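Local coordinates for type I modular polyketide synthase (Streptomyces albus subsp. albus, PDB 6IYR), which probably transfers a malonyl-type extender unit from coenzyme A toward the acyl carrier protein, as the acyltransferase domain of module 8 of the salinomycin polyketide synthase, at residues A[191-196]-A[244-249]; A[249-254]-A[328-333]; A[282-287]-A[374-379]; A[333-338]-A[364-369]. All blocks are in the same frame, centred on the assembly; numbering follows the deposited sequence.

Interaction 1 (A[191-196]-A[244-249]); sequences VQPALW and LRAKAL. With PO4 (phosphate ion), chain B.
The side chain of Gln192 overlaps the methyl group of Ala246, with Gln192 CB 3.9 Å from Ala246 CB. Gln192 CG is anti to the carbonyl carbon (chi1 -68°), and the extended rest of the chain carries the amide past Ala246 toward Leu249. There it crosses Leu249 at about a right angle, Gln192 CD standing 3.9 Å from Leu249 CD1. Beside it, Pro193 lays the edge of its ring against the same alanine, CD to Ala246 CB 4.2 Å. The helix segments run roughly antiparallel, 156° apart in direction, with 9.3 Å between axes, and the Ala246 methyl packs between them against Gln192 and Pro193.

Arg245 reaches across from the neighbouring position. Its chain bends at chi2 and brings the edge of the guanidinium to the Gln192 amide, with Arg245 NH1 4.0 Å from Gln192 CD and the two planes turned well away from each other. The same NH1 donates to O2 of a phosphate ion, 3.2 Å away. Arg245 NH2 is held by Asn372 OD1 and more weakly by Ser220 OG, which fixes the rotation of the group. Tyr320, Ser322, His323 and the backbone N of Gln221 also bond the phosphate.

The ion probably came from the crystallisation liquor, yet it is bonded to the backbone of Gln221, the residue after Ser220 in the GxSxG pattern. An arginine here is consistent with the acyltransferase pocket in which, as in relatives, such a residue receives the carboxylate of the extender unit beside a nucleophile elbow.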
# COMPACT_ATOMS: atom_id res chain seq x y z
N VAL A 191 1.56 0.73 -17.07
CA VAL A 191 1.29 0.17 -15.77
C VAL A 191 1.73 1.11 -14.66
O VAL A 191 1.07 1.19 -13.64
CB VAL A 191 1.82 -1.26 -15.57
CG1 VAL A 191 3.34 -1.37 -15.51
CG2 VAL A 191 1.24 -1.85 -14.31
N GLN A 192 2.89 1.77 -14.82
CA GLN A 192 3.44 2.54 -13.71
C GLN A 192 2.56 3.75 -13.33
O GLN A 192 2.25 3.96 -12.16
CB GLN A 192 4.92 2.94 -13.95
CG GLN A 192 5.83 1.72 -13.95
CD GLN A 192 7.33 2.00 -13.84
OE1 GLN A 192 8.14 1.08 -13.86
NE2 GLN A 192 7.70 3.24 -13.71
N PRO A 193 2.12 4.53 -14.31
CA PRO A 193 1.28 5.67 -13.98
C PRO A 193 -0.13 5.28 -13.50
O PRO A 193 -0.74 6.03 -12.73
CB PRO A 193 1.17 6.43 -15.29
CG PRO A 193 2.33 5.95 -16.10
CD PRO A 193 2.57 4.55 -15.70
N ALA A 194 -0.67 4.18 -14.02
CA ALA A 194 -1.97 3.66 -13.58
C ALA A 194 -1.88 3.29 -12.09
O ALA A 194 -2.72 3.67 -11.25
CB ALA A 194 -2.31 2.45 -14.43
N LEU A 195 -0.79 2.63 -11.73
CA LEU A 195 -0.59 2.27 -10.33
C LEU A 195 -0.38 3.52 -9.47
O LEU A 195 -0.83 3.58 -8.36
CB LEU A 195 0.58 1.33 -10.14
CG LEU A 195 0.30 -0.16 -10.43
CD1 LEU A 195 1.60 -0.98 -10.33
CD2 LEU A 195 -0.74 -0.66 -9.43
N TRP A 196 0.40 4.45 -9.97
CA TRP A 196 0.59 5.72 -9.30
C TRP A 196 -0.79 6.32 -8.91
O TRP A 196 -0.99 6.73 -7.77
CB TRP A 196 1.35 6.68 -10.22
CG TRP A 196 1.41 8.08 -9.66
CD1 TRP A 196 2.18 8.51 -8.65
CD2 TRP A 196 0.61 9.17 -10.06
NE1 TRP A 196 1.94 9.82 -8.40
CE2 TRP A 196 0.95 10.25 -9.24
CE3 TRP A 196 -0.43 9.32 -10.97
CZ2 TRP A 196 0.32 11.48 -9.33
CZ3 TRP A 196 -1.00 10.56 -11.10
CH2 TRP A 196 -0.67 11.61 -10.26
N LEU A 244 6.72 10.10 -17.30
CA LEU A 244 7.89 10.35 -18.16
C LEU A 244 9.06 9.46 -17.73
O LEU A 244 9.84 8.96 -18.54
CB LEU A 244 8.27 11.84 -18.10
CG LEU A 244 7.72 12.74 -19.20
CD1 LEU A 244 6.42 12.32 -19.85
CD2 LEU A 244 7.74 14.22 -18.88
N ARG A 245 9.13 9.14 -16.45
CA ARG A 245 10.12 8.16 -16.03
C ARG A 245 9.79 6.78 -16.56
O ARG A 245 10.69 6.06 -16.98
CB ARG A 245 10.20 8.17 -14.53
CG ARG A 245 11.22 7.28 -13.87
CD ARG A 245 10.44 6.51 -12.86
NE ARG A 245 11.15 6.09 -11.68
CZ ARG A 245 10.98 4.86 -11.19
NH1 ARG A 245 10.27 3.91 -11.89
NH2 ARG A 245 11.55 4.56 -10.04
N ALA A 246 8.49 6.44 -16.62
CA ALA A 246 8.04 5.17 -17.15
C ALA A 246 8.29 5.06 -18.64
O ALA A 246 8.70 4.00 -19.15
CB ALA A 246 6.57 4.94 -16.86
N LYS A 247 8.10 6.16 -19.35
CA LYS A 247 8.43 6.13 -20.76
C LYS A 247 9.92 5.87 -20.99
O LYS A 247 10.28 5.18 -21.92
CB LYS A 247 8.06 7.43 -21.45
CG LYS A 247 6.57 7.57 -21.65
CD LYS A 247 6.27 8.53 -22.77
CE LYS A 247 5.25 9.55 -22.35
NZ LYS A 247 3.93 8.89 -22.37
N ALA A 248 10.78 6.51 -20.21
CA ALA A 248 12.23 6.35 -20.43
C ALA A 248 12.60 4.89 -20.24
O ALA A 248 13.38 4.32 -21.02
CB ALA A 248 13.01 7.24 -19.47
N LEU A 249 11.97 4.27 -19.25
CA LEU A 249 12.14 2.85 -18.97
C LEU A 249 11.81 1.88 -20.09
O LEU A 249 12.17 0.71 -20.05
CB LEU A 249 11.27 2.43 -17.77
CG LEU A 249 11.95 2.50 -16.40
CD1 LEU A 249 10.99 2.06 -15.30
CD2 LEU A 249 13.23 1.68 -16.34
P PO4 B . 10.32 0.13 -10.35
O1 PO4 B . 9.36 -1.04 -10.33
O2 PO4 B . 10.76 0.73 -11.70
O3 PO4 B . 9.57 1.20 -9.58
O4 PO4 B . 11.58 -0.39 -9.72

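Interaction 2 (A[249-254]-A[328-333]); sequences LLALAG and EHIRAE
Ile330 has CG1 lodged between its backbone N and carbonyl carbon (chi1 55°), and an extended chi2 sends CD1 on to Leu249, while its other branch, CG2, is left facing Ala251. In His329, CG lies anti to the backbone N (chi1 167°), which swings the imidazole to Ala251 and Leu252. The touches are van der Waals ones, apolar apart from the imidazole. Ile330 CD1 meets Leu249 CD2 at 4.2 Å, the two chains running obliquely to each other. The methyl of Ala251 is shared: its CB lies 4.0 Å from Ile330 CG2 and also 4.0 Å from His329 NE2. Leu252 and His329 pass one another head to tail, and Leu252 CD2 arrives at the ring edge, near its plane, 3.9 Å from His329 CD2.

Ile330, Leu249 and Leu252 are buried, while His329 lies at the exposed margin. The 249-254 turn follows helix 235-248 and leads to strand 257-261, whereas Ile330 sits at the N-cap position of helix 331-337. Ile330 also touches Ala248 of helix 235-248 and Leu373 of helix 366-374, and Leu249 leans on Val188 of helix 188-208, which places the contact where four helices converge.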
# COMPACT_ATOMS: atom_id res chain seq x y z
N LEU A 249 11.97 4.27 -19.25
CA LEU A 249 12.14 2.85 -18.97
C LEU A 249 11.81 1.88 -20.09
O LEU A 249 12.17 0.71 -20.05
CB LEU A 249 11.27 2.43 -17.77
CG LEU A 249 11.95 2.50 -16.40
CD1 LEU A 249 10.99 2.06 -15.30
CD2 LEU A 249 13.23 1.68 -16.34
N LEU A 250 10.99 2.32 -21.03
CA LEU A 250 10.75 1.55 -22.22
C LEU A 250 12.04 1.05 -22.85
O LEU A 250 12.06 -0.04 -23.44
CB LEU A 250 10.03 2.43 -23.23
CG LEU A 250 8.52 2.39 -23.41
CD1 LEU A 250 7.80 1.41 -22.54
CD2 LEU A 250 7.88 3.75 -23.46
N ALA A 251 13.12 1.80 -22.69
CA ALA A 251 14.37 1.44 -23.36
C ALA A 251 15.04 0.30 -22.64
O ALA A 251 16.03 -0.20 -23.12
CB ALA A 251 15.31 2.63 -23.39
N LEU A 252 14.59 -0.01 -21.43
CA LEU A 252 15.17 -1.12 -20.68
C LEU A 252 14.36 -2.40 -20.71
O LEU A 252 14.84 -3.47 -20.27
CB LEU A 252 15.44 -0.75 -19.22
CG LEU A 252 16.45 0.35 -18.95
CD1 LEU A 252 16.89 0.23 -17.50
CD2 LEU A 252 17.63 0.31 -19.88
N ALA A 253 13.14 -2.31 -21.21
CA ALA A 253 12.20 -3.44 -21.13
C ALA A 253 12.67 -4.58 -22.01
O ALA A 253 13.12 -4.34 -23.12
CB ALA A 253 10.80 -3.01 -21.58
N GLY A 254 12.70 -5.78 -21.45
CA GLY A 254 13.17 -6.93 -22.16
C GLY A 254 14.67 -7.14 -22.05
O GLY A 254 15.18 -8.06 -22.65
N GLU A 328 21.85 3.60 -16.19
CA GLU A 328 22.76 4.69 -16.66
C GLU A 328 22.44 5.07 -18.07
O GLU A 328 22.52 6.23 -18.44
CB GLU A 328 24.24 4.28 -16.55
CG GLU A 328 24.71 4.34 -15.10
CD GLU A 328 25.93 3.47 -14.76
OE1 GLU A 328 26.49 2.79 -15.66
OE2 GLU A 328 26.32 3.46 -13.57
N HIS A 329 21.95 4.11 -18.83
CA HIS A 329 21.60 4.33 -20.22
C HIS A 329 20.47 5.36 -20.42
O HIS A 329 20.36 5.97 -21.46
CB HIS A 329 21.25 2.97 -20.82
CG HIS A 329 20.57 3.01 -22.15
ND1 HIS A 329 21.25 3.31 -23.31
CD2 HIS A 329 19.37 2.51 -22.53
CE1 HIS A 329 20.43 3.15 -24.35
NE2 HIS A 329 19.29 2.66 -23.89
N ILE A 330 19.59 5.55 -19.43
CA ILE A 330 18.53 6.54 -19.61
C ILE A 330 18.69 7.75 -18.67
O ILE A 330 17.79 8.59 -18.51
CB ILE A 330 17.13 5.93 -19.40
CG1 ILE A 330 17.08 5.24 -18.01
CG2 ILE A 330 16.84 4.96 -20.52
CD1 ILE A 330 15.68 4.86 -17.53
N ARG A 331 19.84 7.85 -18.03
CA ARG A 331 20.06 8.95 -17.10
C ARG A 331 19.80 10.31 -17.73
O ARG A 331 19.11 11.16 -17.14
CB ARG A 331 21.46 8.88 -16.56
CG ARG A 331 21.79 10.02 -15.62
CD ARG A 331 23.29 10.10 -15.41
NE ARG A 331 23.56 10.44 -14.02
CZ ARG A 331 23.81 11.66 -13.55
NH1 ARG A 331 23.94 11.84 -12.23
NH2 ARG A 331 23.95 12.70 -14.37
N ALA A 332 20.44 10.59 -18.86
CA ALA A 332 20.34 11.95 -19.41
C ALA A 332 18.89 12.25 -19.79
O ALA A 332 18.40 13.34 -19.58
CB ALA A 332 21.26 12.12 -20.60
N GLU A 333 18.21 11.26 -20.35
CA GLU A 333 16.82 11.42 -20.70
C GLU A 333 15.98 11.74 -19.46
O GLU A 333 15.14 12.64 -19.50
CB GLU A 333 16.30 10.16 -21.44
CG GLU A 333 14.84 10.31 -21.85
CD GLU A 333 14.22 9.05 -22.45
OE1 GLU A 333 12.97 9.00 -22.55
OE2 GLU A 333 14.96 8.10 -22.76

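Interaction 3 (A[282-287]-A[374-379]); sequences ASVNGP and RNTVRF
Ser283 and Val377 pair in parallel register where the short strand 377-378 joins strand 279-286 at the edge of the mixed sheet. Without that added strand the sheet has the 4-1-3-2 order of a ferredoxin-like fold, consistent with the small subdomain of acyltransferases.

Backbone bonds come first. Val377 N donates to Ala282 O over 2.8 Å, and Val377 O receives Val284 N over 2.9 Å. One residue of the short strand is thus gripped through both its N and O, by the residues flanking Ser283. Supporting CA-H...O contacts run from Thr376 CA to Ala282 O (3.4 Å) and from Ser283 CA to Val377 O.

Among side chains, Ser283 and Val377 lie on one face of the sheet, their CB atoms 3.7 Å apart, and both touch His219. Val284 projects from the other face, and its CG2 meets Thr376 CG2 at 4.2 Å. The other branch, Thr376 OG1, bonds Leu281 O.

Polar contacts centre on Asn285. Its OD1 accepts from His219 NE2, and its ND2 makes a weak bond to Ser283 OG; together these limit rotation of the amide, which lies beside the proposed nucleophile elbow.

Phe379 closes the end of the pairing. CG anti to the backbone N (chi1 -171°) carries its ring to Asn285, the side chains crossing at about a right angle and the ring and amide planes 76° apart. Phe379 CB lies 3.4 Å from Val284 O, and Asn285 O sits at the ring edge, in plane, 3.8 Å from Phe379 CD2.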
# COMPACT_ATOMS: atom_id res chain seq x y z
N ALA A 282 18.98 -4.54 -5.75
CA ALA A 282 17.94 -3.59 -6.13
C ALA A 282 17.11 -3.15 -4.92
O ALA A 282 16.77 -1.97 -4.80
CB ALA A 282 17.06 -4.16 -7.21
N SER A 283 16.82 -4.06 -4.00
CA SER A 283 16.00 -3.64 -2.87
C SER A 283 16.25 -4.52 -1.68
O SER A 283 16.54 -5.71 -1.83
CB SER A 283 14.50 -3.60 -3.27
OG SER A 283 13.92 -4.87 -3.28
N VAL A 284 16.24 -3.91 -0.51
CA VAL A 284 16.26 -4.64 0.75
C VAL A 284 14.95 -4.40 1.47
O VAL A 284 14.70 -3.30 1.96
CB VAL A 284 17.40 -4.14 1.65
CG1 VAL A 284 17.46 -4.94 2.95
CG2 VAL A 284 18.71 -4.22 0.89
N ASN A 285 14.14 -5.46 1.53
CA ASN A 285 12.77 -5.37 1.98
C ASN A 285 12.50 -5.91 3.38
O ASN A 285 11.44 -5.69 3.91
CB ASN A 285 11.88 -6.04 0.98
CG ASN A 285 11.99 -5.41 -0.37
OD1 ASN A 285 12.29 -4.24 -0.48
ND2 ASN A 285 11.92 -6.20 -1.40
N GLY A 286 13.48 -6.62 3.95
CA GLY A 286 13.34 -7.21 5.28
C GLY A 286 14.66 -7.87 5.64
O GLY A 286 15.52 -8.03 4.79
N PRO A 287 14.86 -8.22 6.91
CA PRO A 287 16.14 -8.80 7.32
C PRO A 287 16.55 -10.07 6.56
O PRO A 287 17.72 -10.41 6.54
CB PRO A 287 15.94 -9.10 8.82
CG PRO A 287 14.46 -9.13 9.02
CD PRO A 287 13.87 -8.22 8.00
N ARG A 374 18.09 4.56 -9.91
CA ARG A 374 19.42 4.00 -10.05
C ARG A 374 19.87 3.21 -8.85
O ARG A 374 20.62 2.24 -8.97
CB ARG A 374 20.42 5.12 -10.36
CG ARG A 374 21.87 4.65 -10.36
CD ARG A 374 22.16 3.72 -11.52
NE ARG A 374 23.56 3.26 -11.54
CZ ARG A 374 24.02 2.23 -10.85
NH1 ARG A 374 23.26 1.61 -9.96
NH2 ARG A 374 25.26 1.81 -11.03
N ASN A 375 19.41 3.58 -7.67
CA ASN A 375 19.99 3.03 -6.47
C ASN A 375 19.12 2.04 -5.71
O ASN A 375 17.92 2.03 -5.88
CB ASN A 375 20.39 4.19 -5.57
CG ASN A 375 21.61 4.90 -6.10
OD1 ASN A 375 22.72 4.38 -5.99
ND2 ASN A 375 21.39 5.87 -6.91
N THR A 376 19.73 1.36 -4.77
CA THR A 376 19.08 0.36 -3.94
C THR A 376 17.91 0.97 -3.14
O THR A 376 18.00 2.07 -2.65
CB THR A 376 20.09 -0.28 -2.97
OG1 THR A 376 21.17 -0.85 -3.69
CG2 THR A 376 19.48 -1.35 -2.12
N VAL A 377 16.82 0.24 -3.05
CA VAL A 377 15.69 0.70 -2.28
C VAL A 377 15.92 0.18 -0.87
O VAL A 377 15.85 -1.01 -0.63
CB VAL A 377 14.38 0.12 -2.82
CG1 VAL A 377 13.21 0.49 -1.93
CG2 VAL A 377 14.15 0.55 -4.25
N ARG A 378 16.21 1.08 0.05
CA ARG A 378 16.45 0.69 1.43
C ARG A 378 15.17 0.67 2.26
O ARG A 378 15.00 1.44 3.18
CB ARG A 378 17.50 1.60 2.05
CG ARG A 378 18.64 1.89 1.11
CD ARG A 378 19.87 2.42 1.81
NE ARG A 378 20.91 2.74 0.84
CZ ARG A 378 21.87 1.91 0.45
NH1 ARG A 378 22.75 2.30 -0.45
NH2 ARG A 378 21.94 0.69 0.96
N PHE A 379 14.27 -0.22 1.89
CA PHE A 379 12.98 -0.33 2.55
C PHE A 379 13.04 -0.79 4.00
O PHE A 379 12.47 -0.16 4.86
CB PHE A 379 12.05 -1.20 1.73
CG PHE A 379 10.65 -1.21 2.22
CD1 PHE A 379 9.83 -0.13 2.01
CD2 PHE A 379 10.15 -2.30 2.88
CE1 PHE A 379 8.54 -0.14 2.46
CE2 PHE A 379 8.86 -2.31 3.34
CZ PHE A 379 8.05 -1.23 3.12

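Interaction 4 (A[333-338]-A[364-369]); sequences EVLSAL and LDAEYW
Leu338 and Ala366 make the closest apolar touch, their CB atoms 3.7 Å apart. The same methyl also approaches Leu335 CD2, 4.4 Å from Ala366 CB, so it meets two leucines three residues apart. Leu335 and Glu367 extend alongside one another in the same direction, and Leu335 CD2 rests on the Glu367 backbone, 3.8 Å from Glu367 CA. With CG anti to the carbonyl carbon (chi1 -81°), Leu338 crosses Trp369 at about a right angle and sets CD2 4.2 Å from Trp369 CB.

The polar link is a water: it donates to Leu338 O at 3.0 Å and accepts from Ala366 N at 2.9 Å. It therefore bridges Leu338, just past helix 331-337, to the first turn of helix 366-374.

That first turn carries an N-cap. Asp365 OD1 takes Tyr368 N at 3.1 Å in a nearly straight bond and Glu367 N in a weaker, bent one. Both helices lie against helix 235-248, where Leu338 touches Leu244 and Trp369 touches Val241.

Rings pack within the 364-369 segment itself. Leu364 CD2 sits over the centre of one Tyr368 face, and Tyr368 in turn presents CD2 over the centre of a Trp369 face. Trp369 NE1 donates to Leu364 O at 3.0 Å, from well above the carbonyl plane. Glu367 OE2 has a long, weak ion pair with Arg331.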
# COMPACT_ATOMS: atom_id res chain seq x y z
N GLU A 333 18.21 11.26 -20.35
CA GLU A 333 16.82 11.42 -20.70
C GLU A 333 15.98 11.74 -19.46
O GLU A 333 15.14 12.64 -19.50
CB GLU A 333 16.30 10.16 -21.44
CG GLU A 333 14.84 10.31 -21.85
CD GLU A 333 14.22 9.05 -22.45
OE1 GLU A 333 12.97 9.00 -22.55
OE2 GLU A 333 14.96 8.10 -22.76
N VAL A 334 16.18 11.02 -18.37
CA VAL A 334 15.38 11.24 -17.16
C VAL A 334 15.63 12.63 -16.59
O VAL A 334 14.70 13.43 -16.36
CB VAL A 334 15.66 10.16 -16.07
CG1 VAL A 334 15.04 10.56 -14.73
CG2 VAL A 334 15.12 8.82 -16.52
N LEU A 335 16.90 12.98 -16.51
CA LEU A 335 17.31 14.28 -16.02
C LEU A 335 16.72 15.40 -16.86
O LEU A 335 16.26 16.42 -16.33
CB LEU A 335 18.81 14.39 -16.00
CG LEU A 335 19.50 13.48 -15.01
CD1 LEU A 335 21.00 13.70 -15.12
CD2 LEU A 335 19.01 13.76 -13.60
N SER A 336 16.68 15.19 -18.16
CA SER A 336 16.17 16.23 -19.04
C SER A 336 14.62 16.30 -19.05
O SER A 336 14.04 17.39 -18.98
CB SER A 336 16.70 16.02 -20.43
OG SER A 336 16.10 16.90 -21.32
N ALA A 337 13.96 15.14 -19.10
CA ALA A 337 12.49 15.08 -19.10
C ALA A 337 11.90 15.81 -17.89
O ALA A 337 10.83 16.40 -17.98
CB ALA A 337 12.03 13.62 -19.08
N LEU A 338 12.54 15.67 -16.75
CA LEU A 338 12.05 16.19 -15.48
C LEU A 338 12.71 17.49 -15.00
O LEU A 338 12.58 17.87 -13.84
CB LEU A 338 12.30 15.15 -14.40
CG LEU A 338 11.32 13.99 -14.26
CD1 LEU A 338 10.40 13.78 -15.44
CD2 LEU A 338 12.06 12.75 -13.88
N LEU A 364 13.32 16.95 -3.91
CA LEU A 364 12.84 15.88 -4.78
C LEU A 364 12.82 16.30 -6.21
O LEU A 364 11.77 16.37 -6.86
CB LEU A 364 11.47 15.36 -4.33
CG LEU A 364 11.43 14.96 -2.85
CD1 LEU A 364 10.16 14.23 -2.44
CD2 LEU A 364 12.63 14.09 -2.55
N ASP A 365 14.00 16.65 -6.71
CA ASP A 365 14.08 17.17 -8.05
C ASP A 365 14.46 16.04 -9.01
O ASP A 365 14.56 14.87 -8.60
CB ASP A 365 15.09 18.32 -8.11
CG ASP A 365 16.47 17.93 -7.64
OD1 ASP A 365 16.81 16.72 -7.55
OD2 ASP A 365 17.23 18.85 -7.36
N ALA A 366 14.78 16.41 -10.25
CA ALA A 366 15.08 15.44 -11.32
C ALA A 366 16.18 14.46 -10.92
O ALA A 366 16.06 13.24 -11.14
CB ALA A 366 15.44 16.14 -12.62
N GLU A 367 17.19 14.98 -10.24
CA GLU A 367 18.33 14.20 -9.88
C GLU A 367 17.90 13.19 -8.81
O GLU A 367 18.38 12.06 -8.82
CB GLU A 367 19.47 15.11 -9.39
CG GLU A 367 20.68 14.39 -8.78
CD GLU A 367 21.47 13.51 -9.76
OE1 GLU A 367 21.93 12.41 -9.35
OE2 GLU A 367 21.65 13.92 -10.93
N TYR A 368 17.09 13.62 -7.84
CA TYR A 368 16.51 12.68 -6.88
C TYR A 368 15.80 11.52 -7.61
O TYR A 368 15.95 10.38 -7.22
CB TYR A 368 15.51 13.35 -5.93
CG TYR A 368 15.02 12.43 -4.87
CD1 TYR A 368 15.72 12.27 -3.69
CD2 TYR A 368 13.90 11.63 -5.07
CE1 TYR A 368 15.28 11.39 -2.72
CE2 TYR A 368 13.49 10.70 -4.13
CZ TYR A 368 14.18 10.58 -2.96
OH TYR A 368 13.77 9.68 -1.98
N TRP A 369 14.96 11.84 -8.56
CA TRP A 369 14.14 10.83 -9.21
C TRP A 369 15.03 9.89 -10.02
O TRP A 369 14.82 8.69 -10.00
CB TRP A 369 12.99 11.43 -10.04
CG TRP A 369 12.00 12.10 -9.15
CD1 TRP A 369 11.76 13.43 -9.07
CD2 TRP A 369 11.31 11.50 -8.03
NE1 TRP A 369 10.99 13.71 -7.98
CE2 TRP A 369 10.69 12.54 -7.32
CE3 TRP A 369 11.14 10.18 -7.58
CZ2 TRP A 369 9.88 12.31 -6.21
CZ3 TRP A 369 10.41 9.95 -6.42
CH2 TRP A 369 9.73 11.01 -5.79
O HOH W 1 14.19 18.93 -11.52

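In the fold
Following the chain from the N terminus, interaction 1 closes first, bringing helix 235-248 back onto helix 188-208 around strand 215-218 and the proposed nucleophile elbow. Interaction 2 opens at the shared Leu249 and closes at helix 331-337, after the chain has run through four strands of the mixed sheet. Interaction 3 starts inside that loop and ends beyond it, so the two cross; the Glu328-Arg374 salt bridge joins them directly. Interaction 4, nested within the loop of interaction 3, ties helix 331-337 to helix 366-374, which leads straight to strand 377-378. Leu244 against Leu338 and Ala248 against Val334 and Glu333 connect interaction 1 with this helical group.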